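Local atomic coordinates of 5-dehydro-2-deoxygluconokinase (Bacillus halodurans C-125, PDB entry 2QCV), a protein that probably phosphorylates 5-dehydro-2-deoxy-D-gluconate with ATP, a step in the breakdown of myo-inositol to acetyl-CoA, as a kinase of the PfkB family. Residues 277-280 with 281-285; 285-288 with 289-293. One frame throughout, in Å; residues are numbered along the deposited sequence. Where two conformers were deposited one is given.

Contact 1 of 2, residues 277-280 with 281-285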
ATOM      1  N   SER A 277      -0.211 -34.465 -12.422  1.00 27.98           N
ATOM      2  CA  SER A 277       1.115 -35.102 -12.567  1.00 28.32           C
ATOM      3  C   SER A 277       0.993 -36.494 -13.196  1.00 28.47           C
ATOM      4  O   SER A 277       1.705 -36.815 -14.134  1.00 28.59           O
ATOM      5  CB  SER A 277       1.860 -35.141 -11.227  1.00 28.69           C
ATOM      6  OG  SER A 277       1.110 -35.663 -10.179  1.00 33.07           O
ATOM      7  N   ALA A 278       0.046 -37.301 -12.709  1.00 28.38           N
ATOM      8  CA  ALA A 278      -0.124 -38.672 -13.225  1.00 27.96           C
ATOM      9  C   ALA A 278      -0.733 -38.680 -14.637  1.00 26.33           C
ATOM     10  O   ALA A 278      -0.372 -39.518 -15.468  1.00 25.12           O
ATOM     11  CB  ALA A 278      -0.954 -39.538 -12.253  1.00 27.11           C
ATOM     12  N   PHE A 279      -1.673 -37.776 -14.906  1.00 25.78           N
ATOM     13  CA  PHE A 279      -2.228 -37.638 -16.247  1.00 25.38           C
ATOM     14  C   PHE A 279      -1.125 -37.265 -17.244  1.00 23.63           C
ATOM     15  O   PHE A 279      -0.961 -37.907 -18.295  1.00 25.76           O
ATOM     16  CB  PHE A 279      -3.331 -36.577 -16.261  1.00 23.05           C
ATOM     17  CG  PHE A 279      -3.893 -36.303 -17.629  1.00 27.61           C
ATOM     18  CD1 PHE A 279      -4.957 -37.039 -18.139  1.00 25.91           C
ATOM     19  CD2 PHE A 279      -3.388 -35.292 -18.391  1.00 23.32           C
ATOM     20  CE1 PHE A 279      -5.462 -36.784 -19.424  1.00 28.67           C
ATOM     21  CE2 PHE A 279      -3.885 -35.021 -19.659  1.00 32.51           C
ATOM     22  CZ  PHE A 279      -4.921 -35.778 -20.182  1.00 29.64           C
ATOM     23  N   LEU A 280      -0.303 -36.277 -16.883  1.00 28.15           N
ATOM     24  CA  LEU A 280       0.786 -35.890 -17.772  1.00 26.20           C
ATOM     25  C   LEU A 280       1.837 -36.972 -17.902  1.00 28.93           C
ATOM     26  O   LEU A 280       2.363 -37.204 -18.981  1.00 29.27           O
ATOM     27  CB  LEU A 280       1.443 -34.594 -17.329  1.00 29.21           C
ATOM     28  CG  LEU A 280       0.521 -33.359 -17.397  1.00 29.40           C
ATOM     29  CD1 LEU A 280       1.168 -32.140 -16.651  1.00 32.14           C
ATOM     30  CD2 LEU A 280       0.200 -33.066 -18.864  1.00 27.84           C
ATOM     31  N   TYR A 281       2.183 -37.620 -16.803  1.00 27.22           N
ATOM     32  CA  TYR A 281       3.073 -38.779 -16.909  1.00 28.24           C
ATOM     33  C   TYR A 281       2.579 -39.788 -17.934  1.00 28.48           C
ATOM     34  O   TYR A 281       3.353 -40.283 -18.776  1.00 26.02           O
ATOM     35  CB  TYR A 281       3.239 -39.454 -15.553  1.00 29.00           C
ATOM     36  CG  TYR A 281       3.834 -40.834 -15.631  1.00 29.81           C
ATOM     37  CD1 TYR A 281       5.211 -41.018 -15.593  1.00 32.76           C
ATOM     38  CD2 TYR A 281       3.021 -41.954 -15.713  1.00 30.34           C
ATOM     39  CE1 TYR A 281       5.774 -42.320 -15.647  1.00 32.11           C
ATOM     40  CE2 TYR A 281       3.565 -43.250 -15.811  1.00 33.25           C
ATOM     41  CZ  TYR A 281       4.944 -43.414 -15.743  1.00 34.66           C
ATOM     42  OH  TYR A 281       5.478 -44.672 -15.803  1.00 38.52           O
ATOM     43  N   ALA A 282       1.291 -40.125 -17.867  1.00 26.69           N
ATOM     44  CA  ALA A 282       0.746 -41.107 -18.803  1.00 28.22           C
ATOM     45  C   ALA A 282       0.828 -40.646 -20.246  1.00 26.88           C
ATOM     46  O   ALA A 282       1.153 -41.440 -21.158  1.00 27.47           O
ATOM     47  CB  ALA A 282      -0.717 -41.477 -18.426  1.00 28.72           C
ATOM     48  N   LEU A 283       0.465 -39.380 -20.492  1.00 26.03           N
ATOM     49  CA  LEU A 283       0.526 -38.781 -21.825  0.50 27.56           C
ATOM     50  C   LEU A 283       1.954 -38.803 -22.406  1.00 28.33           C
ATOM     51  O   LEU A 283       2.162 -39.238 -23.528  1.00 31.61           O
ATOM     52  CB  LEU A 283       0.001 -37.342 -21.767  0.50 28.71           C
ATOM     53  CG  LEU A 283      -0.658 -36.765 -23.010  0.50 26.58           C
ATOM     54  CD1 LEU A 283      -1.922 -37.559 -23.380  0.50 30.74           C
ATOM     55  CD2 LEU A 283      -0.986 -35.326 -22.737  0.50 26.76           C
ATOM     56  N   ILE A 284       2.906 -38.304 -21.628  1.00 30.27           N
ATOM     57  CA  ILE A 284       4.363 -38.261 -21.964  1.00 29.54           C
ATOM     58  C   ILE A 284       4.907 -39.665 -22.227  1.00 30.82           C
ATOM     59  O   ILE A 284       5.755 -39.824 -23.097  1.00 30.10           O
ATOM     60  CB  ILE A 284       5.186 -37.611 -20.796  1.00 31.11           C
ATOM     61  CG1 ILE A 284       4.978 -36.100 -20.791  1.00 37.57           C
ATOM     62  CG2 ILE A 284       6.693 -37.880 -20.914  1.00 36.44           C
ATOM     63  CD1 ILE A 284       5.365 -35.472 -19.499  1.00 35.79           C
ATOM     64  N   SER A 285       4.353 -40.661 -21.522  1.00 28.82           N
ATOM     65  CA  SER A 285       4.762 -42.067 -21.612  0.50 29.26           C
ATOM     66  C   SER A 285       4.037 -42.844 -22.700  1.00 29.31           C
ATOM     67  O   SER A 285       4.158 -44.042 -22.778  1.00 30.01           O
ATOM     68  CB  SER A 285       4.514 -42.768 -20.282  0.50 28.90           C
ATOM     69  OG  SER A 285       5.319 -42.222 -19.276  0.50 28.93           O
TER
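Leu-280 and Ile-284 meet one turn apart near the C-terminal end of helix 271-284. The carbonyl of Leu-280 makes the contact, taking the N-H of Ile-284 nearly head-on: N to O is 2.9 Å, with an N-H...O angle of 172°. The Ile-284 side chain folds back over the same oxygen, CG1 lying 3.4 Å from Leu-280 O with CD1 close behind, so aliphatic carbon lies beside the bonded carbonyl. The CB bond of Leu-280 points away from 281-285. With CG anti to the carbonyl carbon (chi1 -65°), its side chain packs instead on Leu-141 and Leu-143 of strand 139-145.

Tyr-281 bonds backward and forward. Its N-H reaches Ser-277 O at 2.8 Å, and its CB packs against that same oxygen. With CG anti to the backbone N (chi1 165°), the ring projects out from the helix, and Ala-278 O lies at its edge, near its plane. In the conformer given, Ser-285 OG sits 3.6 Å above the Tyr-281 ring plane, over the ring centre, and bonds Tyr-281 O at 2.8 Å. Ser-285 N reaches that oxygen from the opposite face of the carbonyl plane, so two donors of one residue grip it where the chain leaves helical geometry. On another side of the helix, CE2 of Phe-279 lies 4.2 Å from CD2 of Leu-283, an oblique approach for one of two modelled leucine conformers.

The helix begins in the Gly-Ala-Gly-Asp sequence characteristic of PfkB kinases, and Ser-277 OG bonds back to Asp-273 O in that first turn. Further along, Ile-284 joins Leu-280 on strand 139-145 of the large sheet, Phe-279 and Leu-283 pack on strand 236-240, and Ala-278, Phe-279 and Ala-282 against helix 289-305.

Contact 2 of 2, residues 285-288 with 289-293; sequences SGKG and IETAL
Lys-287 and Thr-291 touch side by side, CB of the lysine lying 4.0 Å from CG2 of the threonine, while the polar half of the pairing runs through water. Lys-287 O accepts from two waters. Water 1, 2.7 Å from that oxygen, accepts in turn from Thr-291 N, so the water joins the two backbone groups; water 2 lies 2.8 Å from Thr-291 OG1. One threonine torsion serves both halves: with OG1 anti to the carbonyl carbon (chi1 -61°), the hydroxyl meets water 2 and the methyl meets the lysine. Next to this bridge, Gly-288 O takes the N-H of Ala-292 at 2.9 Å, the opening bond of helix 289-305, and the Ala-292 methyl comes within 3.3 Å of the same oxygen.

The loop is the short connection between two consecutive helices. A Schellman motif closes helix 271-284, with Gly-286 at C-prime in positive phi: its N-H returns to Leu-283 O and that of Lys-287 to Ala-282 O. Gly-288 then takes the N-cap of the next helix with a positive phi (88°), a backbone conformation that glycine adopts readily.

Beyond the turn, the lysine side chain leans on Tyr-281. Ile-289 and Leu-293 direct their side chains onto strands 236-240, 246-250 and 255-258.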
ATOM      1  N   SER A 285       4.353 -40.661 -21.522  1.00 28.82           N
ATOM      2  CA  SER A 285       4.762 -42.067 -21.612  0.50 29.26           C
ATOM      3  C   SER A 285       4.037 -42.844 -22.700  1.00 29.31           C
ATOM      4  O   SER A 285       4.158 -44.042 -22.778  1.00 30.01           O
ATOM      5  CB  SER A 285       4.514 -42.768 -20.282  0.50 28.90           C
ATOM      6  OG  SER A 285       5.319 -42.222 -19.276  0.50 28.93           O
ATOM      7  N   GLY A 286       3.244 -42.167 -23.521  1.00 27.40           N
ATOM      8  CA  GLY A 286       2.670 -42.797 -24.694  1.00 30.54           C
ATOM      9  C   GLY A 286       1.463 -43.657 -24.423  1.00 29.66           C
ATOM     10  O   GLY A 286       1.088 -44.453 -25.249  1.00 29.22           O
ATOM     11  N   LYS A 287       0.822 -43.481 -23.269  1.00 28.73           N
ATOM     12  CA  LYS A 287      -0.301 -44.343 -22.901  1.00 31.51           C
ATOM     13  C   LYS A 287      -1.603 -43.918 -23.554  1.00 31.30           C
ATOM     14  O   LYS A 287      -2.579 -44.667 -23.552  1.00 32.14           O
ATOM     15  CB  LYS A 287      -0.445 -44.416 -21.378  1.00 30.11           C
ATOM     16  CG  LYS A 287       0.812 -45.079 -20.752  1.00 33.25           C
ATOM     17  CD  LYS A 287       0.744 -45.137 -19.284  1.00 40.63           C
ATOM     18  CE  LYS A 287       2.052 -45.634 -18.671  1.00 40.36           C
ATOM     19  NZ  LYS A 287       2.410 -46.956 -19.169  1.00 42.85           N
ATOM     20  N   GLY A 288      -1.644 -42.709 -24.086  1.00 29.49           N
ATOM     21  CA  GLY A 288      -2.844 -42.237 -24.742  1.00 30.92           C
ATOM     22  C   GLY A 288      -3.794 -41.586 -23.752  1.00 28.74           C
ATOM     23  O   GLY A 288      -3.632 -41.702 -22.532  1.00 28.27           O
ATOM     24  N   ILE A 289      -4.759 -40.862 -24.282  1.00 28.04           N
ATOM     25  CA  ILE A 289      -5.597 -40.002 -23.431  1.00 26.39           C
ATOM     26  C   ILE A 289      -6.510 -40.808 -22.535  1.00 25.36           C
ATOM     27  O   ILE A 289      -6.680 -40.488 -21.351  1.00 26.05           O
ATOM     28  CB  ILE A 289      -6.386 -38.995 -24.295  1.00 24.67           C
ATOM     29  CG1 ILE A 289      -5.406 -38.069 -25.024  1.00 27.81           C
ATOM     30  CG2 ILE A 289      -7.421 -38.229 -23.459  1.00 26.02           C
ATOM     31  CD1 ILE A 289      -5.997 -37.328 -26.182  1.00 30.74           C
ATOM     32  N   GLU A 290      -7.144 -41.847 -23.077  1.00 27.07           N
ATOM     33  CA  GLU A 290      -8.109 -42.604 -22.275  1.00 27.47           C
ATOM     34  C   GLU A 290      -7.446 -43.232 -21.059  1.00 27.26           C
ATOM     35  O   GLU A 290      -7.957 -43.148 -19.947  1.00 26.38           O
ATOM     36  CB  GLU A 290      -8.745 -43.712 -23.090  1.00 28.70           C
ATOM     37  CG  GLU A 290      -9.893 -44.355 -22.386  1.00 34.36           C
ATOM     38  CD  GLU A 290     -10.546 -45.418 -23.281  1.00 37.51           C
ATOM     39  OE1 GLU A 290     -10.348 -45.350 -24.509  1.00 50.93           O
ATOM     40  OE2 GLU A 290     -11.179 -46.334 -22.736  1.00 51.71           O
ATOM     41  N   THR A 291      -6.258 -43.793 -21.251  1.00 25.40           N
ATOM     42  CA  THR A 291      -5.506 -44.330 -20.130  1.00 26.58           C
ATOM     43  C   THR A 291      -4.965 -43.246 -19.194  1.00 25.02           C
ATOM     44  O   THR A 291      -4.950 -43.445 -17.980  1.00 25.00           O
ATOM     45  CB  THR A 291      -4.376 -45.276 -20.586  1.00 28.86           C
ATOM     46  OG1 THR A 291      -4.964 -46.397 -21.290  1.00 29.52           O
ATOM     47  CG2 THR A 291      -3.593 -45.802 -19.361  1.00 30.82           C
ATOM     48  N   ALA A 292      -4.516 -42.120 -19.753  1.00 26.18           N
ATOM     49  CA  ALA A 292      -4.029 -40.998 -18.947  1.00 25.69           C
ATOM     50  C   ALA A 292      -5.087 -40.533 -17.939  1.00 25.80           C
ATOM     51  O   ALA A 292      -4.761 -40.201 -16.807  1.00 27.17           O
ATOM     52  CB  ALA A 292      -3.549 -39.842 -19.829  1.00 25.26           C
ATOM     53  N   LEU A 293      -6.350 -40.504 -18.346  1.00 26.17           N
ATOM     54  CA  LEU A 293      -7.435 -40.165 -17.421  1.00 25.32           C
ATOM     55  C   LEU A 293      -7.497 -41.117 -16.210  1.00 26.47           C
ATOM     56  O   LEU A 293      -7.778 -40.664 -15.084  1.00 25.30           O
ATOM     57  CB  LEU A 293      -8.771 -40.120 -18.163  1.00 25.80           C
ATOM     58  CG  LEU A 293      -8.990 -39.053 -19.236  1.00 25.15           C
ATOM     59  CD1 LEU A 293     -10.314 -39.360 -20.020  1.00 27.65           C
ATOM     60  CD2 LEU A 293      -9.012 -37.610 -18.642  1.00 22.95           C
TER
HETATM   61  O   HOH W   1      -5.245 -44.615 -23.847  1.00 23.41           O
HETATM   62  O   HOH W   2      -2.718 -47.168 -22.754  1.00 41.17           O

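The two contacts follow one another along the chain and share Ser-285, with centres about 7 Å apart. Contact 1 is largely buried, a helix held by direct main-chain bonds and flanked by leucine, isoleucine and aromatic side chains. Contact 2 lies at the surface, farther from the centre of the chain, and there water takes over part of the bonding and glycines shape the backbone. Their helices also pack directly: Ala-282 CB comes to 3.4 Å from Ala-292 CA, and Phe-279 CE1 lies 3.7 Å from Leu-293 CD2. Both helices reach strand 236-240; contact 1 also packs on strand 139-145, whereas contact 2 extends to strands 246-250 and 255-258.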